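Local coordinates for superoxide dismutase (Leishmania major, PDB 4F2N), which probably catalyses the dismutation of superoxide to oxygen and hydrogen peroxide at an iron centre, at residues Ala65-Leu70 with Ala103-His108; Gly155-Cys160 with Ala190-His195. All blocks are in the same frame, centred on the assembly; numbering follows the deposited sequence.

Interaction 1: residues Ala65-Leu70 with Ala103-His108; sequences AYVDKL and AQHFNH. With FE2 (Fe (II) ion), chain N.
Gln104 CB sits over one face of the Tyr66 ring, 3.4 Å from its centroid and 5° off the normal, a CH-pi contact. The His108 ring lies near the same tyrosine at a shallow tilt but slid aside, with Tyr66 CE2 3.6 Å from His108 CE1, so overlap is slight. The imidazole of His105 carries Val67 CG2 over one face, 3.5 Å from His105 ND1, while Leu70 CD2 approaches CD2 of the same ring. Between them these residues join the helices 52-71 and 96-113, the helical hairpin of iron/manganese superoxide dismutases; the local axes run in broadly opposed directions, 143° between their N-to-C senses, and are 9.0 Å apart at closest. Gln104 bends at its second torsion (chi2 -68°), carrying CG across the ring face toward CE1 and CZ and the amide to the hydroxyl, where Gln104 NE2 donates to Tyr66 OH over 3.1 Å, nearly straight and in the amide plane. NE2 also donates to the water bound to iron, while OE1 accepts from Asn107 ND2 and from Trp156 NE1. His108 NE2 coordinates iron at 2.0 Å; His108 ND1 donates to Gln104 O at 2.8 Å, fixing the ring's rotation. His105 ND1 is hydrogen-bonded to His63 NE2.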
loop_
_atom_site.group_PDB
_atom_site.type_symbol
_atom_site.label_atom_id
_atom_site.label_comp_id
_atom_site.label_asym_id
_atom_site.label_seq_id
_atom_site.Cartn_x
_atom_site.Cartn_y
_atom_site.Cartn_z
ATOM N N ALA B 65 4.587 15.007 -4.826
ATOM C CA ALA B 65 3.991 14.483 -6.048
ATOM C C ALA B 65 2.467 14.614 -6.039
ATOM O O ALA B 65 1.868 14.884 -7.076
ATOM C CB ALA B 65 4.410 13.023 -6.288
ATOM N N TYR B 66 1.834 14.398 -4.884
ATOM C CA TYR B 66 0.368 14.582 -4.775
ATOM C C TYR B 66 -0.021 16.047 -5.016
ATOM O O TYR B 66 -1.017 16.337 -5.674
ATOM C CB TYR B 66 -0.129 14.169 -3.374
ATOM C CG TYR B 66 0.017 12.688 -3.083
ATOM C CD1 TYR B 66 -0.646 11.735 -3.870
ATOM C CD2 TYR B 66 0.784 12.242 -2.014
ATOM C CE1 TYR B 66 -0.536 10.365 -3.607
ATOM C CE2 TYR B 66 0.904 10.887 -1.742
ATOM C CZ TYR B 66 0.230 9.953 -2.538
ATOM O OH TYR B 66 0.344 8.617 -2.244
ATOM N N VAL B 67 0.765 16.965 -4.470
ATOM C CA VAL B 67 0.506 18.430 -4.655
ATOM C C VAL B 67 0.587 18.755 -6.152
ATOM O O VAL B 67 -0.297 19.415 -6.725
ATOM C CB VAL B 67 1.493 19.283 -3.805
ATOM C CG1 VAL B 67 1.520 20.761 -4.228
ATOM C CG2 VAL B 67 1.157 19.136 -2.320
ATOM N N ASP B 68 1.631 18.250 -6.794
ATOM C CA ASP B 68 1.881 18.567 -8.213
ATOM C C ASP B 68 0.787 17.987 -9.093
ATOM O O ASP B 68 0.279 18.663 -10.000
ATOM C CB ASP B 68 3.281 18.081 -8.663
ATOM C CG ASP B 68 4.433 18.859 -7.995
ATOM O OD1 ASP B 68 4.198 19.869 -7.294
ATOM O OD2 ASP B 68 5.597 18.450 -8.159
ATOM N N LYS B 69 0.391 16.748 -8.820
ATOM C CA LYS B 69 -0.636 16.095 -9.647
ATOM C C LYS B 69 -1.987 16.766 -9.463
ATOM O O LYS B 69 -2.695 17.057 -10.447
ATOM C CB LYS B 69 -0.696 14.596 -9.334
ATOM C CG LYS B 69 -1.689 13.804 -10.178
ATOM C CD LYS B 69 -1.289 13.766 -11.625
ATOM C CE LYS B 69 -2.234 12.856 -12.386
ATOM N NZ LYS B 69 -1.591 12.445 -13.660
ATOM N N LEU B 70 -2.343 17.057 -8.210
ATOM C CA LEU B 70 -3.614 17.724 -7.913
ATOM C C LEU B 70 -3.750 19.065 -8.673
ATOM O O LEU B 70 -4.815 19.373 -9.200
ATOM C CB LEU B 70 -3.766 17.957 -6.396
ATOM C CG LEU B 70 -5.000 18.686 -5.892
ATOM C CD1 LEU B 70 -6.261 17.956 -6.327
ATOM C CD2 LEU B 70 -4.939 18.795 -4.373
ATOM N N ALA B 103 -7.296 13.901 -1.373
ATOM C CA ALA B 103 -7.304 13.225 -0.058
ATOM C C ALA B 103 -5.882 12.974 0.436
ATOM O O ALA B 103 -5.596 13.257 1.586
ATOM C CB ALA B 103 -8.108 11.924 -0.097
ATOM N N GLN B 104 -4.984 12.449 -0.410
ATOM C CA GLN B 104 -3.593 12.264 0.043
ATOM C C GLN B 104 -2.919 13.576 0.439
ATOM O O GLN B 104 -2.114 13.614 1.390
ATOM C CB GLN B 104 -2.739 11.501 -0.995
ATOM C CG GLN B 104 -3.081 10.007 -1.065
ATOM C CD GLN B 104 -2.669 9.244 0.212
ATOM O OE1 GLN B 104 -3.371 9.292 1.237
ATOM N NE2 GLN B 104 -1.549 8.532 0.148
ATOM N N HIS B 105 -3.213 14.662 -0.285
ATOM C CA HIS B 105 -2.664 15.975 0.088
ATOM C C HIS B 105 -3.139 16.369 1.470
ATOM O O HIS B 105 -2.345 16.729 2.344
ATOM C CB HIS B 105 -2.969 17.055 -0.971
ATOM C CG HIS B 105 -2.537 18.451 -0.578
ATOM N ND1 HIS B 105 -1.380 18.704 0.090
ATOM C CD2 HIS B 105 -3.136 19.702 -0.812
ATOM C CE1 HIS B 105 -1.246 20.030 0.271
ATOM N NE2 HIS B 105 -2.325 20.643 -0.255
ATOM N N PHE B 106 -4.432 16.256 1.684
ATOM C CA PHE B 106 -5.011 16.566 2.983
ATOM C C PHE B 106 -4.420 15.628 4.054
ATOM O O PHE B 106 -4.005 16.095 5.136
ATOM C CB PHE B 106 -6.547 16.436 2.944
ATOM C CG PHE B 106 -7.179 16.476 4.320
ATOM C CD1 PHE B 106 -7.556 17.693 4.883
ATOM C CD2 PHE B 106 -7.355 15.308 5.067
ATOM C CE1 PHE B 106 -8.093 17.751 6.181
ATOM C CE2 PHE B 106 -7.890 15.345 6.356
ATOM C CZ PHE B 106 -8.267 16.579 6.914
ATOM N N ASN B 107 -4.386 14.324 3.765
ATOM C CA ASN B 107 -3.971 13.347 4.788
ATOM C C ASN B 107 -2.559 13.638 5.250
ATOM O O ASN B 107 -2.296 13.626 6.459
ATOM C CB ASN B 107 -4.063 11.899 4.285
ATOM C CG ASN B 107 -5.487 11.475 4.006
ATOM O OD1 ASN B 107 -6.453 12.067 4.531
ATOM N ND2 ASN B 107 -5.632 10.449 3.188
ATOM N N HIS B 108 -1.660 13.921 4.301
ATOM C CA HIS B 108 -0.247 14.223 4.662
ATOM C C HIS B 108 -0.123 15.534 5.399
ATOM O O HIS B 108 0.639 15.632 6.368
ATOM C CB HIS B 108 0.691 14.207 3.433
ATOM C CG HIS B 108 0.987 12.804 2.922
ATOM N ND1 HIS B 108 0.157 12.146 2.065
ATOM C CD2 HIS B 108 2.004 11.917 3.240
ATOM C CE1 HIS B 108 0.629 10.920 1.828
ATOM N NE2 HIS B 108 1.755 10.755 2.558
HETATM FE FE FE2 N . 2.468 8.935 3.181
HETATM O O HOH W 1 0.557 7.950 2.489
#

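Interaction 2: residues Gly155-Cys160 with Ala190-His195; sequences GWTWLC and ADVWEH. With FE2 (Fe (II) ion), chain N.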
loop_
_atom_site.group_PDB
_atom_site.type_symbol
_atom_site.label_atom_id
_atom_site.label_comp_id
_atom_site.label_asym_id
_atom_site.label_seq_id
_atom_site.Cartn_x
_atom_site.Cartn_y
_atom_site.Cartn_z
ATOM N N GLY B 155 -2.594 2.612 4.016
ATOM C CA GLY B 155 -3.698 3.471 4.495
ATOM C C GLY B 155 -3.302 4.304 5.689
ATOM O O GLY B 155 -2.117 4.572 5.900
ATOM N N TRP B 156 -4.303 4.630 6.498
ATOM C CA TRP B 156 -4.205 5.591 7.593
ATOM C C TRP B 156 -4.993 5.068 8.762
ATOM O O TRP B 156 -6.078 4.441 8.590
ATOM C CB TRP B 156 -4.802 6.959 7.140
ATOM C CG TRP B 156 -4.065 7.549 5.961
ATOM C CD1 TRP B 156 -4.276 7.280 4.599
ATOM C CD2 TRP B 156 -2.972 8.537 5.996
ATOM N NE1 TRP B 156 -3.404 8.003 3.817
ATOM C CE2 TRP B 156 -2.576 8.758 4.600
ATOM C CE3 TRP B 156 -2.298 9.220 7.012
ATOM C CZ2 TRP B 156 -1.587 9.644 4.256
ATOM C CZ3 TRP B 156 -1.261 10.121 6.651
ATOM C CH2 TRP B 156 -0.923 10.324 5.308
ATOM N N THR B 157 -4.490 5.345 9.953
ATOM C CA THR B 157 -5.224 5.066 11.176
ATOM C C THR B 157 -5.484 6.409 11.888
ATOM O O THR B 157 -4.581 7.258 12.002
ATOM C CB THR B 157 -4.427 4.115 12.081
ATOM O OG1 THR B 157 -4.241 2.894 11.365
ATOM C CG2 THR B 157 -5.193 3.799 13.370
ATOM N N TRP B 158 -6.701 6.569 12.386
ATOM C CA TRP B 158 -7.192 7.875 12.822
ATOM C C TRP B 158 -7.762 7.818 14.192
ATOM O O TRP B 158 -8.389 6.822 14.575
ATOM C CB TRP B 158 -8.365 8.270 11.917
ATOM C CG TRP B 158 -8.027 8.346 10.451
ATOM C CD1 TRP B 158 -8.106 7.323 9.495
ATOM C CD2 TRP B 158 -7.583 9.532 9.706
ATOM N NE1 TRP B 158 -7.733 7.785 8.265
ATOM C CE2 TRP B 158 -7.396 9.090 8.311
ATOM C CE3 TRP B 158 -7.322 10.870 10.044
ATOM C CZ2 TRP B 158 -6.979 9.963 7.299
ATOM C CZ3 TRP B 158 -6.881 11.748 9.023
ATOM C CH2 TRP B 158 -6.734 11.296 7.668
ATOM N N LEU B 159 -7.605 8.909 14.927
ATOM C CA LEU B 159 -8.456 9.192 16.099
ATOM C C LEU B 159 -9.381 10.335 15.690
ATOM O O LEU B 159 -8.917 11.400 15.265
ATOM C CB LEU B 159 -7.603 9.594 17.321
ATOM C CG LEU B 159 -8.340 9.957 18.629
ATOM C CD1 LEU B 159 -9.105 8.765 19.188
ATOM C CD2 LEU B 159 -7.307 10.433 19.650
ATOM N N CYS B 160 -10.680 10.099 15.781
ATOM C CA CYS B 160 -11.685 11.075 15.382
ATOM C C CYS B 160 -12.680 11.378 16.482
ATOM O O CYS B 160 -12.921 10.559 17.392
ATOM C CB CYS B 160 -12.482 10.616 14.146
ATOM S SG CYS B 160 -11.508 10.297 12.662
ATOM N N ALA B 190 -2.050 8.483 11.867
ATOM C CA ALA B 190 -0.740 7.873 11.584
ATOM C C ALA B 190 -0.822 7.311 10.184
ATOM O O ALA B 190 -1.754 6.552 9.848
ATOM C CB ALA B 190 -0.430 6.758 12.579
ATOM N N ASP B 191 0.123 7.706 9.346
ATOM C CA ASP B 191 0.233 7.146 7.988
ATOM C C ASP B 191 0.784 5.721 8.115
ATOM O O ASP B 191 1.843 5.530 8.735
ATOM C CB ASP B 191 1.250 8.011 7.210
ATOM C CG ASP B 191 1.304 7.701 5.726
ATOM O OD1 ASP B 191 0.587 6.782 5.254
ATOM O OD2 ASP B 191 2.055 8.423 4.996
ATOM N N VAL B 192 0.074 4.722 7.587
ATOM C CA VAL B 192 0.640 3.372 7.560
ATOM C C VAL B 192 0.798 2.829 6.134
ATOM O O VAL B 192 0.930 1.620 5.923
ATOM C CB VAL B 192 -0.081 2.370 8.485
ATOM C CG1 VAL B 192 0.057 2.778 9.946
ATOM C CG2 VAL B 192 -1.554 2.326 8.130
ATOM N N TRP B 193 0.832 3.721 5.136
ATOM C CA TRP B 193 1.491 3.346 3.872
ATOM C C TRP B 193 2.881 2.926 4.209
ATOM O O TRP B 193 3.521 3.547 5.092
ATOM C CB TRP B 193 1.552 4.544 2.931
ATOM C CG TRP B 193 0.236 4.838 2.213
ATOM C CD1 TRP B 193 -0.977 5.213 2.772
ATOM C CD2 TRP B 193 0.053 4.910 0.777
ATOM N NE1 TRP B 193 -1.928 5.453 1.786
ATOM C CE2 TRP B 193 -1.358 5.285 0.551
ATOM C CE3 TRP B 193 0.888 4.673 -0.336
ATOM C CZ2 TRP B 193 -1.889 5.410 -0.737
ATOM C CZ3 TRP B 193 0.336 4.808 -1.632
ATOM C CH2 TRP B 193 -1.018 5.175 -1.822
ATOM N N GLU B 194 3.410 1.921 3.500
ATOM C CA GLU B 194 4.727 1.380 3.847
ATOM C C GLU B 194 5.821 2.419 3.691
ATOM O O GLU B 194 6.813 2.400 4.435
ATOM C CB GLU B 194 5.063 0.120 3.032
ATOM C CG GLU B 194 4.184 -1.068 3.404
ATOM C CD GLU B 194 4.491 -2.329 2.593
ATOM O OE1 GLU B 194 4.480 -2.265 1.329
ATOM O OE2 GLU B 194 4.694 -3.398 3.242
ATOM N N HIS B 195 5.647 3.340 2.745
ATOM C CA HIS B 195 6.623 4.426 2.591
ATOM C C HIS B 195 6.738 5.318 3.807
ATOM O O HIS B 195 7.754 6.021 3.933
ATOM C CB HIS B 195 6.357 5.276 1.315
ATOM C CG HIS B 195 5.148 6.173 1.410
ATOM N ND1 HIS B 195 4.085 6.067 0.553
ATOM C CD2 HIS B 195 4.846 7.242 2.288
ATOM C CE1 HIS B 195 3.151 7.010 0.868
ATOM N NE2 HIS B 195 3.610 7.720 1.940
HETATM FE FE FE2 N . 2.468 8.935 3.181
HETATM O O HOH W 1 0.557 7.950 2.489
#
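Trp156 and Asp191 face each other as a non-hydrogen-bonded pair of antiparallel strands, and their side chains stack: the indole and carboxylate planes are 9° apart, with Asp191 CB 3.3 Å from Trp156 CZ3. The neighbouring pair, Thr157 with Ala190, is hydrogen-bonded both ways. Thr157 N donates to Ala190 O at 3.0 Å, and Ala190 N returns a bond of 2.8 Å to Thr157 O, which also accepts from Thr189 OG1. One further backbone bond, Val192 N to Gly155 O at 2.8 Å, ties the loop after Asp191 to the start of strand 155-161.

The carboxylate of Asp191 divides its work. OD2 binds iron at 1.9 Å, and CG lies anti to the backbone N (chi1 -170°), directing the group to the metal. Asp191 OD1 accepts from Trp193 N at 3.1 Å, met from above the carboxylate plane, which makes an Asx turn; the metal-bound water adds a weak bond. His195 NE2 also binds iron, and His58 and His108 complete the protein ligands. The two indoles meet obliquely, Trp156 NE1 3.6 Å from Trp193 NE1, yet each N-H is satisfied outside the pair: the former by the side chain of Gln104, the latter by Asn175 O.

Glu194 OE2 is hydrogen-bonded to His195 ND1 of the second subunit, and His195 N to Glu194 OE1 of that subunit. Strand 155-161 runs centrally in the antiparallel sheet between 168-174 and 185-191; Thr157 and Ala190 pack on helix 137-149, whereas Trp156 meets Asn107 of helix 96-113.

How the interactions relate
Interaction 1 closes before interaction 2 opens along the chain, and their centres are about 15 Å apart. The first joins helices 52-71 and 96-113 of the alpha-hairpin domain; the second joins strands 155-161 and 185-191 of the C-terminal domain. The iron lies between these two parts, with ligands from both and one bound water common to them. The two contacts also touch directly, through packing beside the metal: Gln104 NE2 lies 3.3 Å from Trp193 CZ2, and Asn107 OD1 is 3.2 Å from Trp158 CH2. Both contacts also reach the second subunit, so the metal centre is assembled across the two domains and close to the dimer interface.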